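Local structure of 5' nucleotidase family protein (Staphylococcus aureus subsp. aureus, 4Q7F) at residues 18-29 with 62-73; 267-275 with 287-295. The protein belongs to the 5'-nucleotidase family, pairing a calcineurin-like metallophosphoesterase domain that holds two metal ions with a 5'-nucleotidase C-terminal domain. All blocks are in the same frame, centred on the assembly; numbering follows the deposited sequence.

Contact 1: residues 18-29 with 62-73. With MN (manganese (II) ion), chain C; MG (magnesium ion), chain B.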
loop_
_atom_site.group_PDB
_atom_site.type_symbol
_atom_site.label_atom_id
_atom_site.label_comp_id
_atom_site.label_asym_id
_atom_site.label_seq_id
_atom_site.Cartn_x
_atom_site.Cartn_y
_atom_site.Cartn_z
ATOM N N SER A 18 -29.581 25.000 -0.733
ATOM C CA SER A 18 -29.508 23.571 -0.320
ATOM C C SER A 18 -28.086 23.048 -0.515
ATOM O O SER A 18 -27.300 23.625 -1.273
ATOM C CB SER A 18 -30.503 22.744 -1.110
ATOM O OG SER A 18 -30.331 22.977 -2.494
ATOM N N ASN A 19 -27.750 21.952 0.149
ATOM C CA ASN A 19 -26.384 21.456 0.054
ATOM C C ASN A 19 -26.248 19.940 0.121
ATOM O O ASN A 19 -27.223 19.221 0.358
ATOM C CB ASN A 19 -25.552 22.125 1.141
ATOM C CG ASN A 19 -26.020 21.771 2.539
ATOM O OD1 ASN A 19 -26.485 20.661 2.794
ATOM N ND2 ASN A 19 -25.844 22.697 3.462
ATOM N N ILE A 20 -25.018 19.471 -0.083
ATOM C CA ILE A 20 -24.741 18.062 -0.073
ATOM C C ILE A 20 -23.298 17.846 0.272
ATOM O O ILE A 20 -22.390 18.486 -0.295
ATOM C CB ILE A 20 -25.092 17.408 -1.432
ATOM C CG1 ILE A 20 -24.753 15.908 -1.415
ATOM C CG2 ILE A 20 -24.392 18.138 -2.577
ATOM C CD1 ILE A 20 -25.063 15.194 -2.711
ATOM N N ALA A 21 -23.073 16.944 1.216
ATOM C CA ALA A 21 -21.714 16.660 1.638
ATOM C C ALA A 21 -21.263 15.289 1.218
ATOM O O ALA A 21 -22.016 14.310 1.313
ATOM C CB ALA A 21 -21.585 16.813 3.151
ATOM N N PHE A 22 -20.006 15.241 0.767
ATOM C CA PHE A 22 -19.344 14.027 0.371
ATOM C C PHE A 22 -18.244 13.713 1.352
ATOM O O PHE A 22 -17.348 14.511 1.546
ATOM C CB PHE A 22 -18.732 14.177 -1.023
ATOM C CG PHE A 22 -19.739 14.255 -2.123
ATOM C CD1 PHE A 22 -20.256 15.473 -2.520
ATOM C CD2 PHE A 22 -20.158 13.102 -2.783
ATOM C CE1 PHE A 22 -21.170 15.546 -3.553
ATOM C CE2 PHE A 22 -21.068 13.170 -3.812
ATOM C CZ PHE A 22 -21.587 14.390 -4.195
ATOM N N TYR A 23 -18.344 12.550 1.985
ATOM C CA TYR A 23 -17.353 12.070 2.939
ATOM C C TYR A 23 -16.604 10.884 2.361
ATOM O O TYR A 23 -17.213 9.925 1.851
ATOM C CB TYR A 23 -18.044 11.583 4.213
ATOM C CG TYR A 23 -18.720 12.662 4.967
ATOM C CD1 TYR A 23 -18.007 13.425 5.889
ATOM C CD2 TYR A 23 -20.080 12.941 4.773
ATOM C CE1 TYR A 23 -18.605 14.428 6.597
ATOM C CE2 TYR A 23 -20.699 13.938 5.490
ATOM C CZ TYR A 23 -19.956 14.679 6.396
ATOM O OH TYR A 23 -20.529 15.672 7.096
ATOM N N VAL A 24 -15.292 10.899 2.498
ATOM C CA VAL A 24 -14.516 9.821 1.970
ATOM C C VAL A 24 -13.413 9.373 2.905
ATOM O O VAL A 24 -12.772 10.189 3.557
ATOM C CB VAL A 24 -13.925 10.176 0.569
ATOM C CG1 VAL A 24 -13.202 11.514 0.596
ATOM C CG2 VAL A 24 -12.991 9.067 0.068
ATOM N N VAL A 25 -13.274 8.051 3.003
ATOM C CA VAL A 25 -12.148 7.409 3.669
ATOM C C VAL A 25 -11.410 6.688 2.547
ATOM O O VAL A 25 -12.014 6.285 1.521
ATOM C CB VAL A 25 -12.539 6.442 4.803
ATOM C CG1 VAL A 25 -13.073 7.224 5.983
ATOM C CG2 VAL A 25 -13.553 5.398 4.350
ATOM N N SER A 26 -10.100 6.567 2.696
ATOM C CA SER A 26 -9.295 5.883 1.696
ATOM C C SER A 26 -8.167 5.173 2.393
ATOM O O SER A 26 -7.696 5.620 3.448
ATOM C CB SER A 26 -8.712 6.868 0.669
ATOM O OG SER A 26 -8.070 6.194 -0.409
ATOM N N ASP A 27 -7.750 4.054 1.811
ATOM C CA ASP A 27 -6.650 3.275 2.349
ATOM C C ASP A 27 -6.813 2.970 3.842
ATOM O O ASP A 27 -5.905 3.160 4.644
ATOM C CB ASP A 27 -5.322 3.985 2.032
ATOM C CG ASP A 27 -5.126 4.235 0.525
ATOM O OD1 ASP A 27 -5.688 5.208 -0.042
ATOM O OD2 ASP A 27 -4.315 3.512 -0.099
ATOM N N VAL A 28 -8.019 2.529 4.209
ATOM C CA VAL A 28 -8.315 2.148 5.570
ATOM C C VAL A 28 -7.459 0.946 5.962
ATOM O O VAL A 28 -7.004 0.826 7.126
ATOM C CB VAL A 28 -9.797 1.868 5.741
ATOM C CG1 VAL A 28 -10.074 1.414 7.169
ATOM C CG2 VAL A 28 -10.544 3.149 5.405
ATOM N N HIS A 29 -7.241 0.082 4.968
ATOM C CA HIS A 29 -6.340 -1.056 5.063
ATOM C C HIS A 29 -6.646 -2.057 6.154
ATOM O O HIS A 29 -5.739 -2.661 6.722
ATOM C CB HIS A 29 -4.884 -0.574 5.165
ATOM C CG HIS A 29 -4.257 -0.256 3.843
ATOM N ND1 HIS A 29 -4.006 -1.225 2.901
ATOM C CD2 HIS A 29 -3.769 0.899 3.331
ATOM C CE1 HIS A 29 -3.407 -0.682 1.855
ATOM N NE2 HIS A 29 -3.255 0.607 2.088
ATOM N N TYR A 62 -25.957 18.696 7.255
ATOM C CA TYR A 62 -26.196 18.888 5.825
ATOM C C TYR A 62 -27.543 18.350 5.391
ATOM O O TYR A 62 -28.119 17.514 6.071
ATOM C CB TYR A 62 -25.055 18.262 5.046
ATOM C CG TYR A 62 -23.740 18.896 5.419
ATOM C CD1 TYR A 62 -23.440 20.178 5.009
ATOM C CD2 TYR A 62 -22.820 18.232 6.217
ATOM C CE1 TYR A 62 -22.242 20.784 5.355
ATOM C CE2 TYR A 62 -21.616 18.831 6.576
ATOM C CZ TYR A 62 -21.336 20.108 6.130
ATOM O OH TYR A 62 -20.158 20.708 6.478
ATOM N N ASP A 63 -28.054 18.851 4.275
ATOM C CA ASP A 63 -29.366 18.419 3.767
ATOM C C ASP A 63 -29.330 16.946 3.345
ATOM O O ASP A 63 -30.297 16.222 3.518
ATOM C CB ASP A 63 -29.797 19.291 2.591
ATOM C CG ASP A 63 -29.992 20.756 2.979
ATOM O OD1 ASP A 63 -30.225 21.067 4.167
ATOM O OD2 ASP A 63 -29.927 21.597 2.081
ATOM N N GLN A 64 -28.198 16.526 2.779
ATOM C CA GLN A 64 -27.992 15.147 2.373
ATOM C C GLN A 64 -26.501 14.945 2.228
ATOM O O GLN A 64 -25.750 15.910 2.094
ATOM C CB GLN A 64 -28.723 14.798 1.068
ATOM C CG GLN A 64 -28.372 15.655 -0.125
ATOM C CD GLN A 64 -29.269 15.350 -1.308
ATOM O OE1 GLN A 64 -29.482 14.189 -1.660
ATOM N NE2 GLN A 64 -29.791 16.377 -1.922
ATOM N N SER A 65 -26.095 13.687 2.292
ATOM C CA SER A 65 -24.691 13.340 2.238
ATOM C C SER A 65 -24.467 11.928 1.766
ATOM O O SER A 65 -25.335 11.049 1.938
ATOM C CB SER A 65 -24.082 13.472 3.627
ATOM O OG SER A 65 -24.611 12.487 4.501
ATOM N N PHE A 66 -23.258 11.726 1.223
ATOM C CA PHE A 66 -22.792 10.460 0.709
ATOM C C PHE A 66 -21.479 10.059 1.397
ATOM O O PHE A 66 -20.661 10.913 1.774
ATOM C CB PHE A 66 -22.605 10.516 -0.817
ATOM C CG PHE A 66 -23.890 10.452 -1.573
ATOM C CD1 PHE A 66 -24.723 11.556 -1.642
ATOM C CD2 PHE A 66 -24.267 9.282 -2.229
ATOM C CE1 PHE A 66 -25.908 11.499 -2.345
ATOM C CE2 PHE A 66 -25.459 9.218 -2.921
ATOM C CZ PHE A 66 -26.287 10.328 -2.979
ATOM N N LYS A 67 -21.326 8.749 1.552
ATOM C CA LYS A 67 -20.195 8.124 2.232
ATOM C C LYS A 67 -19.502 7.156 1.259
ATOM O O LYS A 67 -20.127 6.247 0.672
ATOM C CB LYS A 67 -20.728 7.483 3.520
ATOM C CG LYS A 67 -19.721 6.838 4.430
ATOM C CD LYS A 67 -20.157 6.860 5.905
ATOM C CE LYS A 67 -21.485 6.195 6.193
ATOM N NZ LYS A 67 -21.655 5.925 7.650
ATOM N N ILE A 68 -18.190 7.363 1.104
ATOM C CA ILE A 68 -17.368 6.671 0.126
ATOM C C ILE A 68 -16.101 6.048 0.685
ATOM O O ILE A 68 -15.452 6.634 1.544
ATOM C CB ILE A 68 -16.888 7.713 -0.916
ATOM C CG1 ILE A 68 -18.093 8.435 -1.522
ATOM C CG2 ILE A 68 -15.980 7.083 -1.981
ATOM C CD1 ILE A 68 -17.777 9.635 -2.383
ATOM N N ASP A 69 -15.814 4.827 0.254
ATOM C CA ASP A 69 -14.511 4.176 0.529
ATOM C C ASP A 69 -13.736 4.179 -0.782
ATOM O O ASP A 69 -14.207 3.659 -1.794
ATOM C CB ASP A 69 -14.621 2.762 1.085
ATOM C CG ASP A 69 -13.234 2.157 1.348
ATOM O OD1 ASP A 69 -12.603 1.756 0.352
ATOM O OD2 ASP A 69 -12.779 2.107 2.529
ATOM N N ASN A 70 -12.533 4.733 -0.778
ATOM C CA ASN A 70 -11.771 4.874 -2.024
ATOM C C ASN A 70 -10.646 3.869 -2.242
ATOM O O ASN A 70 -9.607 4.191 -2.892
ATOM C CB ASN A 70 -11.239 6.317 -2.166
ATOM C CG ASN A 70 -10.707 6.609 -3.574
ATOM O OD1 ASN A 70 -11.325 6.221 -4.584
ATOM N ND2 ASN A 70 -9.561 7.281 -3.654
ATOM N N GLY A 71 -10.819 2.646 -1.731
ATOM C CA GLY A 71 -9.839 1.586 -2.004
ATOM C C GLY A 71 -8.821 1.233 -0.939
ATOM O O GLY A 71 -8.559 1.997 -0.017
ATOM N N ASP A 72 -8.230 0.056 -1.106
ATOM C CA ASP A 72 -7.240 -0.481 -0.166
ATOM C C ASP A 72 -7.904 -0.707 1.164
ATOM O O ASP A 72 -7.453 -0.206 2.207
ATOM C CB ASP A 72 -5.982 0.398 -0.049
ATOM C CG ASP A 72 -4.962 0.112 -1.154
ATOM O OD1 ASP A 72 -5.269 -0.697 -2.067
ATOM O OD2 ASP A 72 -3.859 0.704 -1.114
ATOM N N PHE A 73 -8.971 -1.491 1.119
ATOM C CA PHE A 73 -9.746 -1.812 2.300
ATOM C C PHE A 73 -9.694 -3.283 2.695
ATOM O O PHE A 73 -10.076 -3.644 3.802
ATOM C CB PHE A 73 -11.228 -1.441 2.095
ATOM C CG PHE A 73 -11.943 -2.263 1.045
ATOM C CD1 PHE A 73 -12.582 -3.448 1.385
ATOM C CD2 PHE A 73 -11.986 -1.848 -0.269
ATOM C CE1 PHE A 73 -13.230 -4.190 0.437
ATOM C CE2 PHE A 73 -12.657 -2.575 -1.220
ATOM C CZ PHE A 73 -13.273 -3.758 -0.871
HETATM MN MN MN C . -2.825 1.958 0.328
HETATM MG MG MG B . -2.923 1.571 -3.008
HETATM O O HOH W 1 -10.158 1.895 2.436
HETATM O O HOH W 2 -1.388 2.227 -1.399
HETATM O O HOH W 3 -0.758 0.674 0.518
#
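The dinuclear metal centre of this calcineurin-like domain sits at the C-terminal ends of two neighbouring parallel strands, 19-25 and 65-69, where Asp27, His29 and Asp72 converge. Asp72 OD2 bridges the ions, 2.2 Å from manganese and 2.3 Å from magnesium. Manganese also takes Asp27 OD2 at 2.2 Å and His29 NE2 at 2.3 Å, so the two carboxylate oxygens approach each other through the metal they share. Asp72 CB lies over one face of the His29 imidazole, which Gln75 also engages, and His29 N donates to Asp72 O, tying the two ligands through backbone as well as metal. Behind them, chi1 of -172° sets Ser26 OG beside the carbonyl carbon, where it donates to Asp27 OD1, the oxygen turned from manganese. A water accepts from Val28 N and lies 2.6 Å from Asp69 OD2, also Tyr97's partner, while Asp69 OD1 closes an Asx turn with Gly71 N.

At the other end Asn19 and Asp63 exchange bonds: Asp63 N meets Asn19 OD1 in the carbonyl plane at 2.8 Å, and Asn19 N reaches Asp63 OD2 from above the carboxylate. Ala21 CB packs over one face of the Tyr62 ring, with Tyr23 OH at the ring's edge; that hydroxyl is hydrogen-bonded to Asp58. His249 also binds manganese, and Asn109, His207 and His247 complete the protein ligands of magnesium, the two-metal site typical of calcineurin-like phosphoesterases.

Contact 2: residues 267-275 with 287-295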
loop_
_atom_site.group_PDB
_atom_site.type_symbol
_atom_site.label_atom_id
_atom_site.label_comp_id
_atom_site.label_asym_id
_atom_site.label_seq_id
_atom_site.Cartn_x
_atom_site.Cartn_y
_atom_site.Cartn_z
ATOM N N ARG A 267 -5.555 4.611 7.101
ATOM C CA ARG A 267 -5.897 4.037 8.414
ATOM C C ARG A 267 -6.924 4.802 9.256
ATOM O O ARG A 267 -6.965 4.669 10.494
ATOM C CB ARG A 267 -4.650 3.780 9.240
ATOM C CG ARG A 267 -3.609 2.983 8.516
ATOM C CD ARG A 267 -2.477 2.599 9.438
ATOM N NE ARG A 267 -1.487 1.806 8.730
ATOM C CZ ARG A 267 -0.399 1.277 9.291
ATOM N NH1 ARG A 267 -0.136 1.465 10.576
ATOM N NH2 ARG A 267 0.435 0.573 8.556
ATOM N N GLY A 268 -7.742 5.607 8.587
ATOM C CA GLY A 268 -8.814 6.346 9.260
ATOM C C GLY A 268 -8.374 7.399 10.275
ATOM O O GLY A 268 -9.020 7.572 11.254
ATOM N N THR A 269 -7.240 8.064 10.043
ATOM C CA THR A 269 -6.789 9.125 10.928
ATOM C C THR A 269 -7.434 10.437 10.487
ATOM O O THR A 269 -7.455 11.408 11.246
ATOM C CB THR A 269 -5.262 9.292 10.892
ATOM O OG1 THR A 269 -4.860 9.579 9.559
ATOM C CG2 THR A 269 -4.575 8.022 11.340
ATOM N N THR A 270 -7.954 10.457 9.251
ATOM C CA THR A 270 -8.651 11.636 8.710
ATOM C C THR A 270 -9.814 11.169 7.807
ATOM O O THR A 270 -9.921 9.983 7.476
ATOM C CB THR A 270 -7.706 12.590 7.930
ATOM O OG1 THR A 270 -7.120 11.898 6.829
ATOM C CG2 THR A 270 -6.566 13.093 8.805
ATOM N N VAL A 271 -10.711 12.098 7.512
ATOM C CA VAL A 271 -11.864 11.897 6.669
ATOM C C VAL A 271 -11.955 13.107 5.751
ATOM O O VAL A 271 -11.864 14.223 6.236
ATOM C CB VAL A 271 -13.157 11.876 7.503
ATOM C CG1 VAL A 271 -14.362 11.865 6.581
ATOM C CG2 VAL A 271 -13.166 10.685 8.442
ATOM N N GLY A 272 -12.113 12.895 4.445
ATOM C CA GLY A 272 -12.238 14.000 3.502
ATOM C C GLY A 272 -13.692 14.415 3.448
ATOM O O GLY A 272 -14.572 13.552 3.435
ATOM N N ARG A 273 -13.948 15.723 3.451
ATOM C CA ARG A 273 -15.325 16.234 3.357
ATOM C C ARG A 273 -15.361 17.326 2.304
ATOM O O ARG A 273 -14.594 18.280 2.377
ATOM C CB ARG A 273 -15.834 16.798 4.673
ATOM C CG ARG A 273 -17.297 17.229 4.617
ATOM C CD ARG A 273 -17.739 17.899 5.901
ATOM N NE ARG A 273 -17.205 19.262 6.046
ATOM C CZ ARG A 273 -17.198 19.952 7.184
ATOM N NH1 ARG A 273 -17.679 19.427 8.304
ATOM N NH2 ARG A 273 -16.724 21.188 7.212
ATOM N N VAL A 274 -16.214 17.146 1.302
ATOM C CA VAL A 274 -16.399 18.145 0.273
ATOM C C VAL A 274 -17.865 18.488 0.290
ATOM O O VAL A 274 -18.698 17.593 0.215
ATOM C CB VAL A 274 -15.990 17.624 -1.104
ATOM C CG1 VAL A 274 -16.324 18.646 -2.180
ATOM C CG2 VAL A 274 -14.495 17.319 -1.110
ATOM N N VAL A 275 -18.175 19.780 0.407
ATOM C CA VAL A 275 -19.538 20.241 0.438
ATOM C C VAL A 275 -19.834 21.067 -0.797
ATOM O O VAL A 275 -19.045 21.941 -1.206
ATOM C CB VAL A 275 -19.833 21.122 1.677
ATOM C CG1 VAL A 275 -21.295 21.558 1.691
ATOM C CG2 VAL A 275 -19.477 20.387 2.958
ATOM N N GLU A 287 -18.479 24.506 -2.004
ATOM C CA GLU A 287 -18.512 25.410 -0.877
ATOM C C GLU A 287 -17.255 25.214 -0.055
ATOM O O GLU A 287 -16.564 26.170 0.256
ATOM C CB GLU A 287 -19.760 25.158 -0.031
ATOM C CG GLU A 287 -19.775 25.861 1.312
ATOM C CD GLU A 287 -21.105 25.718 2.033
ATOM O OE1 GLU A 287 -22.138 26.109 1.457
ATOM O OE2 GLU A 287 -21.112 25.254 3.192
ATOM N N SER A 288 -16.951 23.965 0.282
ATOM C CA SER A 288 -15.778 23.651 1.090
ATOM C C SER A 288 -15.160 22.302 0.720
ATOM O O SER A 288 -15.825 21.418 0.177
ATOM C CB SER A 288 -16.156 23.647 2.579
ATOM O OG SER A 288 -17.095 22.627 2.854
ATOM N N CYS A 289 -13.878 22.159 1.042
ATOM C CA CYS A 289 -13.111 20.947 0.774
ATOM C C CYS A 289 -11.995 20.850 1.826
ATOM O O CYS A 289 -11.027 21.631 1.793
ATOM C CB CYS A 289 -12.537 21.022 -0.634
ATOM S SG CYS A 289 -11.312 19.758 -1.004
ATOM N N GLU A 290 -12.111 19.890 2.747
ATOM C CA GLU A 290 -11.156 19.800 3.837
ATOM C C GLU A 290 -11.045 18.402 4.390
ATOM O O GLU A 290 -11.780 17.504 3.975
ATOM C CB GLU A 290 -11.597 20.755 4.946
ATOM C CG GLU A 290 -12.888 20.366 5.651
ATOM C CD GLU A 290 -13.576 21.545 6.326
ATOM O OE1 GLU A 290 -14.168 22.390 5.609
ATOM O OE2 GLU A 290 -13.563 21.604 7.576
ATOM N N LEU A 291 -10.101 18.216 5.308
ATOM C CA LEU A 291 -9.933 16.944 5.986
ATOM C C LEU A 291 -10.384 17.179 7.386
ATOM O O LEU A 291 -10.003 18.158 7.992
ATOM C CB LEU A 291 -8.472 16.478 6.023
ATOM C CG LEU A 291 -7.768 16.240 4.692
ATOM C CD1 LEU A 291 -6.339 15.736 4.959
ATOM C CD2 LEU A 291 -8.533 15.270 3.798
ATOM N N LEU A 292 -11.220 16.292 7.895
ATOM C CA LEU A 292 -11.686 16.382 9.243
ATOM C C LEU A 292 -10.801 15.475 10.084
ATOM O O LEU A 292 -10.582 14.327 9.702
ATOM C CB LEU A 292 -13.105 15.848 9.322
ATOM C CG LEU A 292 -14.159 16.496 8.448
ATOM C CD1 LEU A 292 -15.494 15.823 8.726
ATOM C CD2 LEU A 292 -14.267 17.994 8.706
ATOM N N PRO A 293 -10.279 15.977 11.229
ATOM C CA PRO A 293 -9.458 15.089 12.050
ATOM C C PRO A 293 -10.295 13.997 12.711
ATOM O O PRO A 293 -11.447 14.227 13.077
ATOM C CB PRO A 293 -8.848 16.031 13.110
ATOM C CG PRO A 293 -9.715 17.247 13.119
ATOM C CD PRO A 293 -10.328 17.356 11.750
ATOM N N VAL A 294 -9.755 12.790 12.805
ATOM C CA VAL A 294 -10.471 11.740 13.514
ATOM C C VAL A 294 -10.030 11.817 14.979
ATOM O O VAL A 294 -8.855 11.645 15.285
ATOM C CB VAL A 294 -10.237 10.359 12.916
ATOM C CG1 VAL A 294 -10.799 9.276 13.827
ATOM C CG2 VAL A 294 -10.877 10.285 11.530
ATOM N N ILE A 295 -10.977 12.080 15.868
ATOM C CA ILE A 295 -10.675 12.240 17.283
ATOM C C ILE A 295 -11.590 11.407 18.155
ATOM O O ILE A 295 -12.670 11.010 17.746
ATOM C CB ILE A 295 -10.791 13.728 17.726
ATOM C CG1 ILE A 295 -12.224 14.253 17.514
ATOM C CG2 ILE A 295 -9.777 14.588 16.981
ATOM C CD1 ILE A 295 -12.401 15.719 17.823
HETATM O O HOH W 4 -15.768 20.700 3.774
#
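Arg273 O is gripped by two donors, Glu290 N at 3.0 Å and a water, at the middle of the antiparallel hairpin of strands 270-278 and 284-293. The same water accepts from Arg273 NE at the guanidinium edge and from Ser288 OG at 2.5 Å, and donates to Glu290 OE1. One solvent molecule thus joins three side chains on a single face of the sheet.

Arg273 runs out with CG anti to the backbone N (chi1 -175°) and then bends at chi3 (74°), which brings its head alongside Glu290. NH2 comes to 3.2 Å from Glu290 OE2, but the planes of guanidinium and carboxylate are 56° apart and the oxygen lies well out of the guanidinium plane; this salt bridge rests on charge, with no N-H aimed at the oxygen. Leu292 CD2 lies over one guanidinium face, and NH1 makes a second salt bridge to Asp58 of helix 48-59.

On the other face Val274 CG2 meets Cys289 SG, while Leu291 CD2 leans on Gly272 CA. At the N-terminal end of strand 270-278, Val294 fits its CG2 against Gly268 O and Val271 CG2, and helix 48-59 packs against it through Leu50 and Ala51. Val294 N donates to Thr269 O from above the carbonyl plane.

At the opposite end the pairing slips into a classic beta bulge, Glu287 and Ser288 both facing Val275. Their amides approach Val275 O from the same face of its plane, Glu287 N at 2.7 Å and Ser288 N at 3.3 Å.

From the N terminus, strand 19-25 comes first; the chain then passes through helix 48-59 and returns in strand 65-69, so contact 1 closes a beta-alpha-beta crossover. Contact 2 closes a much shorter loop about two hundred residues later, the hairpin between strands 270-278 and 284-293. The two loops follow one another in series, neither nesting nor crossing. In space they join into one continuous mixed sheet beside the metal site, because strand 270-278 pairs antiparallel with strand 19-25: Phe22 N is 2.7 Å from Val274 O, a probable hydrogen bond. Tyr62 of contact 1, packing on Arg273 and Val275 of contact 2, and helix 48-59, touching both contacts, cover that join.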